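2,5-dihydroxypyridine 5,6-dioxygenase (Pseudomonas putida KT2440, PDB 7CUP) catalyses the iron-dependent, oxygen-consuming ring opening of 2,5-dihydroxypyridine between carbons 5 and 6 to give N-formylmaleamate in nicotinate degradation. Local coordinates at residues A[249-252]-A[253-257]. Numbering follows the deposited sequence.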
loop_
_atom_site.group_PDB
_atom_site.type_symbol
_atom_site.label_atom_id
_atom_site.label_comp_id
_atom_site.label_asym_id
_atom_site.label_seq_id
_atom_site.Cartn_x
_atom_site.Cartn_y
_atom_site.Cartn_z
ATOM N N ARG A 249 26.621 -26.363 20.607
ATOM C CA ARG A 249 26.755 -27.801 20.246
ATOM C C ARG A 249 25.423 -28.307 19.682
ATOM O O ARG A 249 25.432 -29.038 18.697
ATOM C CB ARG A 249 27.164 -28.682 21.431
ATOM C CG ARG A 249 28.636 -28.665 21.806
ATOM C CD ARG A 249 28.913 -29.745 22.867
ATOM N NE ARG A 249 28.115 -29.602 24.095
ATOM C CZ ARG A 249 28.459 -28.875 25.154
ATOM N NH1 ARG A 249 29.589 -28.189 25.183
ATOM N NH2 ARG A 249 27.662 -28.839 26.204
ATOM N N ASP A 250 24.309 -27.947 20.300
ATOM C CA ASP A 250 22.972 -28.407 19.869
ATOM C C ASP A 250 22.650 -27.830 18.485
ATOM O O ASP A 250 21.998 -28.523 17.667
ATOM C CB ASP A 250 21.936 -28.020 20.919
ATOM C CG ASP A 250 20.605 -28.729 20.810
ATOM O OD1 ASP A 250 20.408 -29.728 21.513
ATOM O OD2 ASP A 250 19.773 -28.265 20.039
ATOM N N TYR A 251 23.041 -26.586 18.225
ATOM C CA TYR A 251 22.746 -25.932 16.931
ATOM C C TYR A 251 23.488 -26.680 15.832
ATOM O O TYR A 251 22.885 -27.080 14.837
ATOM C CB TYR A 251 23.162 -24.466 16.948
ATOM C CG TYR A 251 22.878 -23.753 15.651
ATOM C CD1 TYR A 251 21.583 -23.373 15.320
ATOM C CD2 TYR A 251 23.889 -23.476 14.746
ATOM C CE1 TYR A 251 21.320 -22.697 14.138
ATOM C CE2 TYR A 251 23.646 -22.795 13.563
ATOM C CZ TYR A 251 22.354 -22.404 13.261
ATOM O OH TYR A 251 22.082 -21.775 12.085
ATOM N N MET A 252 24.795 -26.831 16.016
ATOM C CA MET A 252 25.687 -27.494 15.038
ATOM C C MET A 252 25.257 -28.952 14.807
ATOM O O MET A 252 25.294 -29.373 13.636
ATOM C CB MET A 252 27.135 -27.393 15.498
ATOM C CG MET A 252 27.591 -25.963 15.552
ATOM S SD MET A 252 29.333 -25.687 15.770
ATOM C CE MET A 252 29.914 -25.992 14.101
ATOM N N LYS A 253 24.808 -29.698 15.818
ATOM C CA LYS A 253 24.475 -31.131 15.598
ATOM C C LYS A 253 23.136 -31.231 14.847
ATOM O O LYS A 253 22.898 -32.259 14.209
ATOM C CB LYS A 253 24.515 -31.950 16.897
ATOM C CG LYS A 253 23.439 -31.664 17.932
ATOM C CD LYS A 253 22.022 -32.176 17.596
ATOM C CE LYS A 253 20.920 -31.475 18.381
ATOM N NZ LYS A 253 19.867 -30.884 17.518
ATOM N N TYR A 254 22.314 -30.178 14.876
ATOM C CA TYR A 254 21.002 -30.118 14.195
ATOM C C TYR A 254 21.149 -30.547 12.740
ATOM O O TYR A 254 20.261 -31.217 12.177
ATOM C CB TYR A 254 20.441 -28.698 14.256
ATOM C CG TYR A 254 19.248 -28.423 13.378
ATOM C CD1 TYR A 254 18.037 -29.020 13.614
ATOM C CD2 TYR A 254 19.344 -27.556 12.301
ATOM C CE1 TYR A 254 16.930 -28.748 12.824
ATOM C CE2 TYR A 254 18.251 -27.253 11.515
ATOM C CZ TYR A 254 17.038 -27.859 11.770
ATOM O OH TYR A 254 15.957 -27.560 10.998
ATOM N N PHE A 255 22.253 -30.172 12.131
ATOM C CA PHE A 255 22.464 -30.336 10.673
ATOM C C PHE A 255 22.911 -31.766 10.377
ATOM O O PHE A 255 22.947 -32.113 9.221
ATOM C CB PHE A 255 23.496 -29.320 10.182
ATOM C CG PHE A 255 22.997 -27.903 10.297
ATOM C CD1 PHE A 255 22.279 -27.324 9.262
ATOM C CD2 PHE A 255 23.209 -27.170 11.455
ATOM C CE1 PHE A 255 21.822 -26.018 9.373
ATOM C CE2 PHE A 255 22.738 -25.864 11.564
ATOM C CZ PHE A 255 22.030 -25.296 10.530
ATOM N N ASN A 256 23.240 -32.545 11.402
ATOM C CA ASN A 256 23.645 -33.965 11.274
ATOM C C ASN A 256 24.623 -34.106 10.104
ATOM O O ASN A 256 24.299 -34.806 9.133
ATOM C CB ASN A 256 22.454 -34.917 11.123
ATOM C CG ASN A 256 22.912 -36.360 11.211
ATOM O OD1 ASN A 256 22.459 -37.216 10.456
ATOM N ND2 ASN A 256 23.842 -36.635 12.112
ATOM N N ASP A 257 25.773 -33.445 10.210
ATOM C CA ASP A 257 26.793 -33.382 9.140
ATOM C C ASP A 257 28.118 -33.000 9.774
ATOM O O ASP A 257 28.232 -31.932 10.365
ATOM C CB ASP A 257 26.427 -32.372 8.058
ATOM C CG ASP A 257 27.350 -32.383 6.846
ATOM O OD1 ASP A 257 28.376 -33.113 6.874
ATOM O OD2 ASP A 257 27.047 -31.628 5.882
HETATM O O HOH W 1 26.298 -31.601 12.403
#
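Y251 and F255 meet in a T-shaped stack at the C-terminal end of helix 243-253, a worked example of a helix ending in a type I turn (K253 to N256) with side chains four residues apart packed alongside. F255 brings its CE2 edge over one face of Y251, offset toward the rim, with the planes at 75° and the ring centroids 5.3 Å apart. F219 also meets the Y251 ring edge to face. F255 in turn carries Y254 CD2 over the centre of one face.

K253 folds back over the last turn. Its CG sits between the backbone N and the carbonyl carbon (chi1 69°), and bends at chi2 and chi4 turn NZ back to D250 O in a weak hydrogen bond. The same NZ makes a long salt bridge of 3.6 Å to D250 OD2, the side chains running side by side. An alanine in place of D250 would probably leave the K253 ammonium without its carboxylate mate, with just the weak bond to the backbone O described here.

Beneath these side chains the backbone unwinds: K253 N still bonds to R249 O at 3.0 Å, whereas Y254 N divides weakly between D250 O and Y251 O. The type I turn, closed by N256 N to K253 O, overlaps the helix end, and N256 has positive phi. Y254 OH bonds to T66 O, Q275 of a second subunit packs on K253 and Y254, and the side chain of Y251 lies about 7 Å from that of the iron ligand H318. A water donates to M252 O at 2.7 Å and accepts from D257 N.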